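Side-chain contacts in ethylbenzene dehydrogenase beta-subunit (Aromatoleum aromaticum, PDB 2IVF), which is an iron-sulfur subunit of a multi-subunit dehydrogenase, holding three SF4 clusters and one F3S cluster in a ferredoxin-like framework: residues B[143-148]-B[299-304]; B[100-105]-B[109-114]; B[318-323]-B[328-333]. All blocks are in the same frame, centred on the assembly; numbering follows the deposited sequence.

Contact 1 (B[143-148]-B[299-304])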
loop_
_atom_site.group_PDB
_atom_site.type_symbol
_atom_site.label_atom_id
_atom_site.label_comp_id
_atom_site.label_asym_id
_atom_site.label_seq_id
_atom_site.Cartn_x
_atom_site.Cartn_y
_atom_site.Cartn_z
ATOM N N PHE B 143 -3.970 -1.405 -21.219
ATOM C CA PHE B 143 -2.761 -2.067 -20.752
ATOM C C PHE B 143 -1.877 -1.108 -19.981
ATOM O O PHE B 143 -1.903 0.106 -20.195
ATOM C CB PHE B 143 -2.025 -2.662 -21.912
ATOM C CG PHE B 143 -1.503 -1.654 -22.842
ATOM C CD1 PHE B 143 -2.284 -1.177 -23.881
ATOM C CD2 PHE B 143 -0.240 -1.149 -22.668
ATOM C CE1 PHE B 143 -1.794 -0.244 -24.763
ATOM C CE2 PHE B 143 0.253 -0.184 -23.586
ATOM C CZ PHE B 143 -0.535 0.266 -24.583
ATOM N N PHE B 144 -1.128 -1.673 -19.041
ATOM C CA PHE B 144 -0.175 -0.923 -18.264
ATOM C C PHE B 144 0.649 -1.967 -17.518
ATOM O O PHE B 144 0.234 -3.120 -17.369
ATOM C CB PHE B 144 -0.867 -0.017 -17.242
ATOM C CG PHE B 144 -1.546 -0.780 -16.142
ATOM C CD1 PHE B 144 -0.880 -1.087 -14.987
ATOM C CD2 PHE B 144 -2.896 -1.187 -16.266
ATOM C CE1 PHE B 144 -1.503 -1.849 -13.977
ATOM C CE2 PHE B 144 -3.497 -1.909 -15.266
ATOM C CZ PHE B 144 -2.787 -2.246 -14.111
ATOM N N PHE B 145 1.812 -1.525 -17.072
ATOM C CA PHE B 145 2.710 -2.270 -16.209
ATOM C C PHE B 145 3.497 -1.206 -15.454
ATOM O O PHE B 145 3.366 -0.017 -15.773
ATOM C CB PHE B 145 3.631 -3.202 -17.015
ATOM C CG PHE B 145 4.431 -2.537 -18.060
ATOM C CD1 PHE B 145 3.935 -2.412 -19.352
ATOM C CD2 PHE B 145 5.695 -2.018 -17.790
ATOM C CE1 PHE B 145 4.662 -1.822 -20.347
ATOM C CE2 PHE B 145 6.423 -1.396 -18.777
ATOM C CZ PHE B 145 5.910 -1.314 -20.083
ATOM N N TYR B 146 4.312 -1.619 -14.476
ATOM C CA TYR B 146 5.048 -0.696 -13.648
ATOM C C TYR B 146 6.501 -0.702 -14.034
ATOM O O TYR B 146 7.074 -1.771 -14.348
ATOM C CB TYR B 146 4.840 -1.035 -12.188
ATOM C CG TYR B 146 3.385 -1.000 -11.795
ATOM C CD1 TYR B 146 2.718 0.216 -11.702
ATOM C CD2 TYR B 146 2.685 -2.165 -11.490
ATOM C CE1 TYR B 146 1.376 0.270 -11.363
ATOM C CE2 TYR B 146 1.310 -2.123 -11.093
ATOM C CZ TYR B 146 0.688 -0.890 -11.029
ATOM O OH TYR B 146 -0.634 -0.832 -10.654
ATOM N N LEU B 147 7.108 0.485 -14.061
ATOM C CA LEU B 147 8.434 0.619 -14.615
ATOM C C LEU B 147 9.370 1.300 -13.618
ATOM O O LEU B 147 9.305 2.525 -13.412
ATOM C CB LEU B 147 8.359 1.415 -15.912
ATOM C CG LEU B 147 9.717 1.649 -16.618
ATOM C CD1 LEU B 147 10.393 0.305 -16.930
ATOM C CD2 LEU B 147 9.565 2.517 -17.915
ATOM N N ALA B 148 10.195 0.465 -12.987
ATOM C CA ALA B 148 11.226 0.877 -12.057
ATOM C C ALA B 148 12.455 1.293 -12.795
ATOM O O ALA B 148 12.881 0.646 -13.776
ATOM C CB ALA B 148 11.558 -0.251 -11.026
ATOM N N GLU B 299 8.700 -2.190 -27.993
ATOM C CA GLU B 299 9.877 -1.940 -28.827
ATOM C C GLU B 299 10.387 -0.512 -28.649
ATOM O O GLU B 299 11.592 -0.269 -28.746
ATOM C CB GLU B 299 9.599 -2.158 -30.320
ATOM C CG GLU B 299 9.428 -3.609 -30.703
ATOM C CD GLU B 299 9.082 -3.807 -32.147
ATOM O OE1 GLU B 299 8.622 -2.850 -32.783
ATOM O OE2 GLU B 299 9.270 -4.939 -32.640
ATOM N N GLY B 300 9.488 0.428 -28.391
ATOM C CA GLY B 300 9.893 1.791 -28.193
ATOM C C GLY B 300 10.796 1.932 -26.983
ATOM O O GLY B 300 11.723 2.767 -26.989
ATOM N N LEU B 301 10.540 1.112 -25.959
ATOM C CA LEU B 301 11.291 1.129 -24.732
ATOM C C LEU B 301 12.491 0.204 -24.749
ATOM O O LEU B 301 13.549 0.563 -24.265
ATOM C CB LEU B 301 10.406 0.686 -23.590
ATOM C CG LEU B 301 9.272 1.634 -23.222
ATOM C CD1 LEU B 301 8.605 1.126 -21.996
ATOM C CD2 LEU B 301 9.809 3.093 -23.079
ATOM N N PHE B 302 12.333 -0.990 -25.288
ATOM C CA PHE B 302 13.344 -2.033 -25.091
ATOM C C PHE B 302 13.971 -2.560 -26.351
ATOM O O PHE B 302 14.796 -3.480 -26.287
ATOM C CB PHE B 302 12.736 -3.178 -24.283
ATOM C CG PHE B 302 12.140 -2.729 -23.004
ATOM C CD1 PHE B 302 12.913 -2.088 -22.066
ATOM C CD2 PHE B 302 10.772 -2.891 -22.756
ATOM C CE1 PHE B 302 12.349 -1.642 -20.894
ATOM C CE2 PHE B 302 10.218 -2.455 -21.610
ATOM C CZ PHE B 302 11.016 -1.825 -20.658
ATOM N N GLY B 303 13.624 -1.970 -27.486
ATOM C CA GLY B 303 14.252 -2.270 -28.746
ATOM C C GLY B 303 13.634 -3.399 -29.540
ATOM O O GLY B 303 12.654 -4.016 -29.108
ATOM N N PRO B 304 14.252 -3.725 -30.681
ATOM C CA PRO B 304 13.744 -4.686 -31.651
ATOM C C PRO B 304 13.789 -6.136 -31.187
ATOM O O PRO B 304 13.211 -6.977 -31.840
ATOM C CB PRO B 304 14.720 -4.549 -32.829
ATOM C CG PRO B 304 16.005 -4.122 -32.182
ATOM C CD PRO B 304 15.560 -3.172 -31.108
#
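The ring of Phe145 meets Leu301 at its edge: CZ, the far end of the ring, lies 4.1 Å from Leu301 CD1, which sits near the ring plane. The ring of Phe302 is used in the same way, its CZ standing 4.3 Å from Leu147 CD1, again near the plane. One face of Phe302 is backed from within its own helix, for Leu301 CB lies 3.6 Å above the plane of that ring and over its centre. Phe145 and Leu301 approach from opposite directions. In Phe145, CG stands between the backbone N and the carbonyl carbon (chi1 56°), and the ring is directed from the strand at the helix end. Leu147, two residues on and on the same side of strand 141-149, divides its methyls: CD1 goes to Phe302, while CD2 lies 4.4 Å from Leu301 CD1. The forked end of Leu147 thus suits its place by serving two neighbours, whereas one methyl of Leu301, CD1, touches both Phe145 and Leu147; the flat phenylalanines span the distance between strand and helix.

The helix 295-302 ends here, and Gly303 follows with positive phi, a conformation glycine adopts readily. Around the contact, Leu301 also packs on Tyr59 of strand 55-59, and the ring of Phe302 meets that of Tyr272. No hydrogen bond crosses between the segments and all four touching residues are buried, which implies that the strand and helix end are held together here by dispersion and the exclusion of water, on a strand whose Ala148 borders an SF4 cluster.

Contact 2 (B[100-105]-B[109-114])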
loop_
_atom_site.group_PDB
_atom_site.type_symbol
_atom_site.label_atom_id
_atom_site.label_comp_id
_atom_site.label_asym_id
_atom_site.label_seq_id
_atom_site.Cartn_x
_atom_site.Cartn_y
_atom_site.Cartn_z
ATOM N N LYS B 100 -1.134 20.555 11.116
ATOM C CA LYS B 100 -1.519 21.534 12.153
ATOM C C LYS B 100 -2.834 22.230 11.805
ATOM O O LYS B 100 -3.724 22.330 12.636
ATOM C CB LYS B 100 -0.432 22.616 12.386
ATOM C CG LYS B 100 -0.685 23.496 13.648
ATOM C CD LYS B 100 0.424 24.569 13.907
ATOM C CE LYS B 100 -0.056 25.700 14.764
ATOM N NZ LYS B 100 1.018 26.766 14.998
ATOM N N GLU B 101 -2.951 22.671 10.553
ATOM C CA GLU B 101 -4.120 23.403 10.084
ATOM C C GLU B 101 -5.408 22.598 10.251
ATOM O O GLU B 101 -6.441 23.119 10.669
ATOM C CB GLU B 101 -3.943 23.776 8.598
ATOM C CG GLU B 101 -4.968 24.728 8.130
ATOM C CD GLU B 101 -4.776 25.168 6.707
ATOM O OE1 GLU B 101 -4.366 24.355 5.860
ATOM O OE2 GLU B 101 -5.089 26.355 6.445
ATOM N N VAL B 102 -5.335 21.323 9.897
ATOM C CA VAL B 102 -6.490 20.423 9.967
ATOM C C VAL B 102 -6.833 20.003 11.418
ATOM O O VAL B 102 -8.006 19.920 11.791
ATOM C CB VAL B 102 -6.283 19.211 9.071
ATOM C CG1 VAL B 102 -7.468 18.252 9.209
ATOM C CG2 VAL B 102 -6.082 19.652 7.625
ATOM N N PHE B 103 -5.822 19.795 12.271
ATOM C CA PHE B 103 -6.094 19.202 13.598
ATOM C C PHE B 103 -6.290 20.174 14.731
ATOM O O PHE B 103 -7.006 19.884 15.690
ATOM C CB PHE B 103 -4.933 18.260 13.972
ATOM C CG PHE B 103 -4.595 17.244 12.925
ATOM C CD1 PHE B 103 -5.555 16.744 12.042
ATOM C CD2 PHE B 103 -3.311 16.715 12.862
ATOM C CE1 PHE B 103 -5.228 15.768 11.118
ATOM C CE2 PHE B 103 -2.984 15.746 11.912
ATOM C CZ PHE B 103 -3.929 15.277 11.030
ATOM N N TYR B 104 -5.613 21.318 14.667
ATOM C CA TYR B 104 -5.382 22.114 15.862
ATOM C C TYR B 104 -5.769 23.577 15.757
ATOM O O TYR B 104 -5.668 24.300 16.761
ATOM C CB TYR B 104 -3.887 22.045 16.219
ATOM C CG TYR B 104 -3.398 20.634 16.418
ATOM C CD1 TYR B 104 -4.022 19.807 17.337
ATOM C CD2 TYR B 104 -2.305 20.148 15.739
ATOM C CE1 TYR B 104 -3.610 18.540 17.538
ATOM C CE2 TYR B 104 -1.879 18.846 15.931
ATOM C CZ TYR B 104 -2.551 18.055 16.863
ATOM O OH TYR B 104 -2.176 16.761 17.094
ATOM N N GLU B 105 -6.194 24.026 14.581
ATOM C CA GLU B 105 -6.339 25.458 14.353
ATOM C C GLU B 105 -7.755 25.954 14.493
ATOM O O GLU B 105 -8.025 27.138 14.304
ATOM C CB GLU B 105 -5.663 25.884 13.040
ATOM C CG GLU B 105 -4.139 26.012 13.230
ATOM C CD GLU B 105 -3.391 26.415 11.977
ATOM O OE1 GLU B 105 -4.029 26.909 11.027
ATOM O OE2 GLU B 105 -2.147 26.227 11.942
ATOM N N GLN B 109 -14.353 21.757 9.781
ATOM C CA GLN B 109 -14.367 21.103 8.475
ATOM C C GLN B 109 -14.107 22.064 7.296
ATOM O O GLN B 109 -14.258 21.665 6.149
ATOM C CB GLN B 109 -15.698 20.372 8.268
ATOM C CG GLN B 109 -15.837 19.102 9.088
ATOM C CD GLN B 109 -15.856 19.388 10.567
ATOM O OE1 GLN B 109 -16.740 20.063 11.043
ATOM N NE2 GLN B 109 -14.866 18.881 11.295
ATOM N N THR B 110 -13.680 23.281 7.574
ATOM C CA THR B 110 -13.433 24.275 6.520
ATOM C C THR B 110 -12.106 24.094 5.828
ATOM O O THR B 110 -11.811 24.798 4.862
ATOM C CB THR B 110 -13.544 25.702 7.036
ATOM O OG1 THR B 110 -12.405 26.056 7.845
ATOM C CG2 THR B 110 -14.861 25.859 7.788
ATOM N N VAL B 111 -11.297 23.171 6.349
ATOM C CA VAL B 111 -10.040 22.839 5.753
ATOM C C VAL B 111 -9.959 21.320 5.816
ATOM O O VAL B 111 -10.664 20.688 6.582
ATOM C CB VAL B 111 -8.875 23.524 6.502
ATOM C CG1 VAL B 111 -9.099 25.071 6.547
ATOM C CG2 VAL B 111 -8.724 22.969 7.948
ATOM N N HIS B 112 -9.133 20.730 4.974
ATOM C CA HIS B 112 -8.943 19.283 4.985
ATOM C C HIS B 112 -7.510 19.043 4.737
ATOM O O HIS B 112 -6.796 19.942 4.354
ATOM C CB HIS B 112 -9.804 18.585 3.900
ATOM C CG HIS B 112 -9.561 19.093 2.518
ATOM N ND1 HIS B 112 -8.862 18.373 1.564
ATOM C CD2 HIS B 112 -9.928 20.249 1.922
ATOM C CE1 HIS B 112 -8.815 19.066 0.443
ATOM N NE2 HIS B 112 -9.439 20.216 0.641
ATOM N N PHE B 113 -7.084 17.814 4.970
ATOM C CA PHE B 113 -5.714 17.396 4.783
ATOM C C PHE B 113 -5.391 17.261 3.303
ATOM O O PHE B 113 -6.059 16.515 2.590
ATOM C CB PHE B 113 -5.505 16.025 5.494
ATOM C CG PHE B 113 -4.072 15.604 5.557
ATOM C CD1 PHE B 113 -3.218 16.173 6.501
ATOM C CD2 PHE B 113 -3.560 14.700 4.652
ATOM C CE1 PHE B 113 -1.910 15.785 6.559
ATOM C CE2 PHE B 113 -2.225 14.327 4.693
ATOM C CZ PHE B 113 -1.398 14.880 5.657
ATOM N N HIS B 114 -4.376 17.988 2.826
ATOM C CA HIS B 114 -4.114 17.974 1.430
ATOM C C HIS B 114 -2.697 18.468 1.160
ATOM O O HIS B 114 -2.084 19.103 2.022
ATOM C CB HIS B 114 -5.148 18.876 0.754
ATOM C CG HIS B 114 -4.872 20.320 0.944
ATOM N ND1 HIS B 114 -3.874 20.985 0.257
ATOM C CD2 HIS B 114 -5.441 21.231 1.765
ATOM C CE1 HIS B 114 -3.859 22.250 0.640
ATOM N NE2 HIS B 114 -4.797 22.424 1.556
HETATM O O HOH W 1 -5.720 24.742 3.433
#
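Val102 and Val111 face each other through one methyl apiece, CG2 to CG2 at 4.3 Å, and these two branches organise the contact. The Val102 methyl presses on the backbone of the returning chain: CG2 is 3.3 Å from His112 C and 3.4 Å from Phe113 N, so it rests against the peptide joining the two. Its other branch, CG1, is anti to the backbone N (chi1 177°), which turns CG2 beside that N and toward the loop. Val111 replies from the loop, its CG2 lying 3.6 Å from Glu101 O and also close to Val102 CA. Short, branched valine suits both positions, setting a methyl directly against main chain with no long stem in between.

The side chains of Glu101 and Val111 cross obliquely, the carbon stem of the acid passing the valine with CG 4.2 Å from Val111 CG2. Beyond CG the glutamate is extended and carries its carboxylate past the apolar patch. There a water donates to Glu101 OE1 at 2.8 Å and lies in the plane of the His114 ring, 3.1 Å from NE2, bridging the segments. The stronger partner of this acid is Lys107, in the turn between the segments, through a salt bridge to OE2; Asn98 adds a hydrogen bond to OE1.

The alpha-subunit meets this unit, with its Trp929 hydrogen-bonded to Val111 O and its Met639 packed on Phe103. Helix 99-104 is followed by a short loop, and 109-114 runs back alongside it in the opposite direction, without regular structure, before strand 136-138.

Contact 3 (B[318-323]-B[328-333]). With PO4 (phosphate ion), chain P.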
loop_
_atom_site.group_PDB
_atom_site.type_symbol
_atom_site.label_atom_id
_atom_site.label_comp_id
_atom_site.label_asym_id
_atom_site.label_seq_id
_atom_site.Cartn_x
_atom_site.Cartn_y
_atom_site.Cartn_z
ATOM N N GLU B 318 6.110 -22.636 -21.186
ATOM C CA GLU B 318 5.544 -23.893 -21.632
ATOM C C GLU B 318 6.425 -25.106 -21.320
ATOM O O GLU B 318 5.909 -26.154 -20.939
ATOM C CB GLU B 318 5.225 -23.863 -23.126
ATOM C CG GLU B 318 4.715 -25.187 -23.644
ATOM C CD GLU B 318 3.464 -25.707 -22.959
ATOM O OE1 GLU B 318 2.648 -24.895 -22.461
ATOM O OE2 GLU B 318 3.294 -26.956 -22.952
ATOM N N ASN B 319 7.735 -24.967 -21.462
ATOM C CA ASN B 319 8.647 -26.051 -21.072
ATOM C C ASN B 319 8.429 -26.432 -19.603
ATOM O O ASN B 319 8.410 -27.612 -19.261
ATOM C CB ASN B 319 10.095 -25.637 -21.296
ATOM C CG ASN B 319 10.466 -25.572 -22.762
ATOM O OD1 ASN B 319 9.886 -26.262 -23.616
ATOM N ND2 ASN B 319 11.470 -24.769 -23.062
ATOM N N MET B 320 8.280 -25.426 -18.744
ATOM C CA MET B 320 8.026 -25.663 -17.310
ATOM C C MET B 320 6.746 -26.383 -17.076
ATOM O O MET B 320 6.692 -27.386 -16.363
ATOM C CB MET B 320 7.931 -24.350 -16.554
ATOM C CG MET B 320 9.214 -23.764 -16.384
ATOM S SD MET B 320 10.123 -24.620 -15.100
ATOM C CE MET B 320 9.436 -23.893 -13.622
ATOM N N ARG B 321 5.703 -25.836 -17.664
ATOM C CA ARG B 321 4.390 -26.365 -17.520
ATOM C C ARG B 321 4.322 -27.789 -17.981
ATOM O O ARG B 321 3.674 -28.598 -17.332
ATOM C CB ARG B 321 3.404 -25.508 -18.315
ATOM C CG ARG B 321 1.973 -25.797 -17.997
ATOM C CD ARG B 321 1.086 -25.195 -19.034
ATOM N NE ARG B 321 0.755 -23.803 -18.728
ATOM C CZ ARG B 321 1.142 -22.729 -19.415
ATOM N NH1 ARG B 321 1.919 -22.848 -20.490
ATOM N NH2 ARG B 321 0.703 -21.529 -19.034
ATOM N N ALA B 322 5.008 -28.112 -19.079
ATOM C CA ALA B 322 5.019 -29.462 -19.623
ATOM C C ALA B 322 5.916 -30.497 -18.897
ATOM O O ALA B 322 5.995 -31.649 -19.344
ATOM C CB ALA B 322 5.401 -29.402 -21.068
ATOM N N GLY B 323 6.584 -30.110 -17.809
ATOM C CA GLY B 323 7.487 -31.021 -17.080
ATOM C C GLY B 323 8.866 -31.171 -17.712
ATOM O O GLY B 323 9.625 -32.080 -17.358
ATOM N N LEU B 328 15.527 -20.872 -17.518
ATOM C CA LEU B 328 15.111 -19.498 -17.578
ATOM C C LEU B 328 14.055 -19.264 -16.551
ATOM O O LEU B 328 14.125 -18.305 -15.795
ATOM C CB LEU B 328 14.566 -19.092 -18.958
ATOM C CG LEU B 328 14.066 -17.640 -19.008
ATOM C CD1 LEU B 328 15.184 -16.599 -18.658
ATOM C CD2 LEU B 328 13.473 -17.331 -20.353
ATOM N N MET B 329 13.057 -20.132 -16.511
ATOM C CA MET B 329 12.035 -19.995 -15.507
ATOM C C MET B 329 12.587 -20.166 -14.101
ATOM O O MET B 329 12.126 -19.512 -13.210
ATOM C CB MET B 329 10.862 -20.898 -15.790
ATOM C CG MET B 329 10.217 -20.533 -17.135
ATOM S SD MET B 329 9.277 -18.987 -17.022
ATOM C CE MET B 329 9.874 -18.049 -18.443
ATOM N N ASP B 330 13.573 -21.026 -13.928
ATOM C CA ASP B 330 14.192 -21.207 -12.620
ATOM C C ASP B 330 14.830 -19.898 -12.164
ATOM O O ASP B 330 14.702 -19.487 -11.001
ATOM C CB ASP B 330 15.275 -22.276 -12.707
ATOM C CG ASP B 330 14.736 -23.704 -12.795
ATOM O OD1 ASP B 330 13.571 -23.979 -12.494
ATOM O OD2 ASP B 330 15.542 -24.602 -13.120
ATOM N N LEU B 331 15.513 -19.234 -13.102
ATOM C CA LEU B 331 16.191 -17.955 -12.867
ATOM C C LEU B 331 15.192 -16.864 -12.554
ATOM O O LEU B 331 15.414 -16.049 -11.663
ATOM C CB LEU B 331 17.032 -17.551 -14.075
ATOM C CG LEU B 331 18.250 -18.404 -14.353
ATOM C CD1 LEU B 331 18.858 -18.010 -15.697
ATOM C CD2 LEU B 331 19.246 -18.250 -13.198
ATOM N N LEU B 332 14.073 -16.839 -13.283
ATOM C CA LEU B 332 13.183 -15.750 -13.154
ATOM C C LEU B 332 12.319 -15.929 -11.902
ATOM O O LEU B 332 11.893 -14.968 -11.320
ATOM C CB LEU B 332 12.298 -15.595 -14.395
ATOM C CG LEU B 332 12.967 -15.144 -15.679
ATOM C CD1 LEU B 332 11.919 -15.165 -16.844
ATOM C CD2 LEU B 332 13.686 -13.770 -15.585
ATOM N N ILE B 333 12.073 -17.166 -11.506
ATOM C CA ILE B 333 11.349 -17.454 -10.292
ATOM C C ILE B 333 12.275 -17.225 -9.099
ATOM O O ILE B 333 11.859 -16.591 -8.139
ATOM C CB ILE B 333 10.849 -18.917 -10.293
ATOM C CG1 ILE B 333 9.679 -19.039 -11.256
ATOM C CG2 ILE B 333 10.526 -19.430 -8.871
ATOM C CD1 ILE B 333 9.328 -20.411 -11.651
HETATM P P PO4 P . 2.610 -19.580 -22.376
HETATM O O1 PO4 P . 3.797 -20.531 -22.250
HETATM O O2 PO4 P . 3.022 -18.234 -21.764
HETATM O O3 PO4 P . 2.215 -19.389 -23.834
HETATM O O4 PO4 P . 1.440 -20.155 -21.606
#
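Met320 reaches Met329 through a chain that leaves with CG beside the backbone N (chi1 -75°) and then bends twice, at chi2 and chi3, which carries CE across to the second helix. Two consecutive helices are joined here by a short turn: helix 306-321 ends in a Schellman motif at Gly323, whose positive phi suits glycine, and helix 327-333 sets off in a new direction, roughly crosswise to the first. The two methionine side chains cross, and the packing is tight, with Met320 CG only 3.4 Å from Met329 CB. Farther out, Met320 CE and Ile333 CD1 meet tip to tip at 4.0 Å. A flexible, unbranched methionine suits this place because it can bend over one neighbour and still touch the next, whereas Ile333 offers the end of its longer branch. The sulfur end of Met329 is led away from the first segment. Tyr273 of the alpha-subunit packs on both methionines, so the join between the helices is also part of the subunit interface.

On the exposed side of the first helix, Glu318 and Arg321 form a salt bridge one turn apart. Arg321 NH1 donates to Glu318 OE1 at 2.9 Å, nearly along the C-O axis of the acid but 15° out of the guanidinium plane. The arginine has its CG anti to the backbone N (chi1 -168°) and bends at chi3, offering its edge to a phosphate ion, probably from the crystallisation liquor. His314 and Arg317 also bind this ion, a cluster that would favour an anion. The phosphorus lies in the guanidinium plane, and O4 takes hydrogen bonds from Arg321 NH1 and NH2, each 3.0 Å long.

Overall arrangement
The three contacts follow one another along the chain as contact 2, contact 1 and contact 3, and none touches another. Contact 1 is the most central, about 12 Å from the centre of the chain, and the side chain of Leu147 is about 9 Å from a bound SF4 cluster. Contact 3 is its nearer neighbour, with centres 23 Å and nearest atoms about 13 Å apart; helix 295-302 of the one is followed in sequence by helix 306-321 of the other. Contact 2 belongs to a remote extension, its centre 41 Å from that of contact 1 and 54 Å from that of contact 3. All three segment pairs have residues within reach of the alpha-subunit.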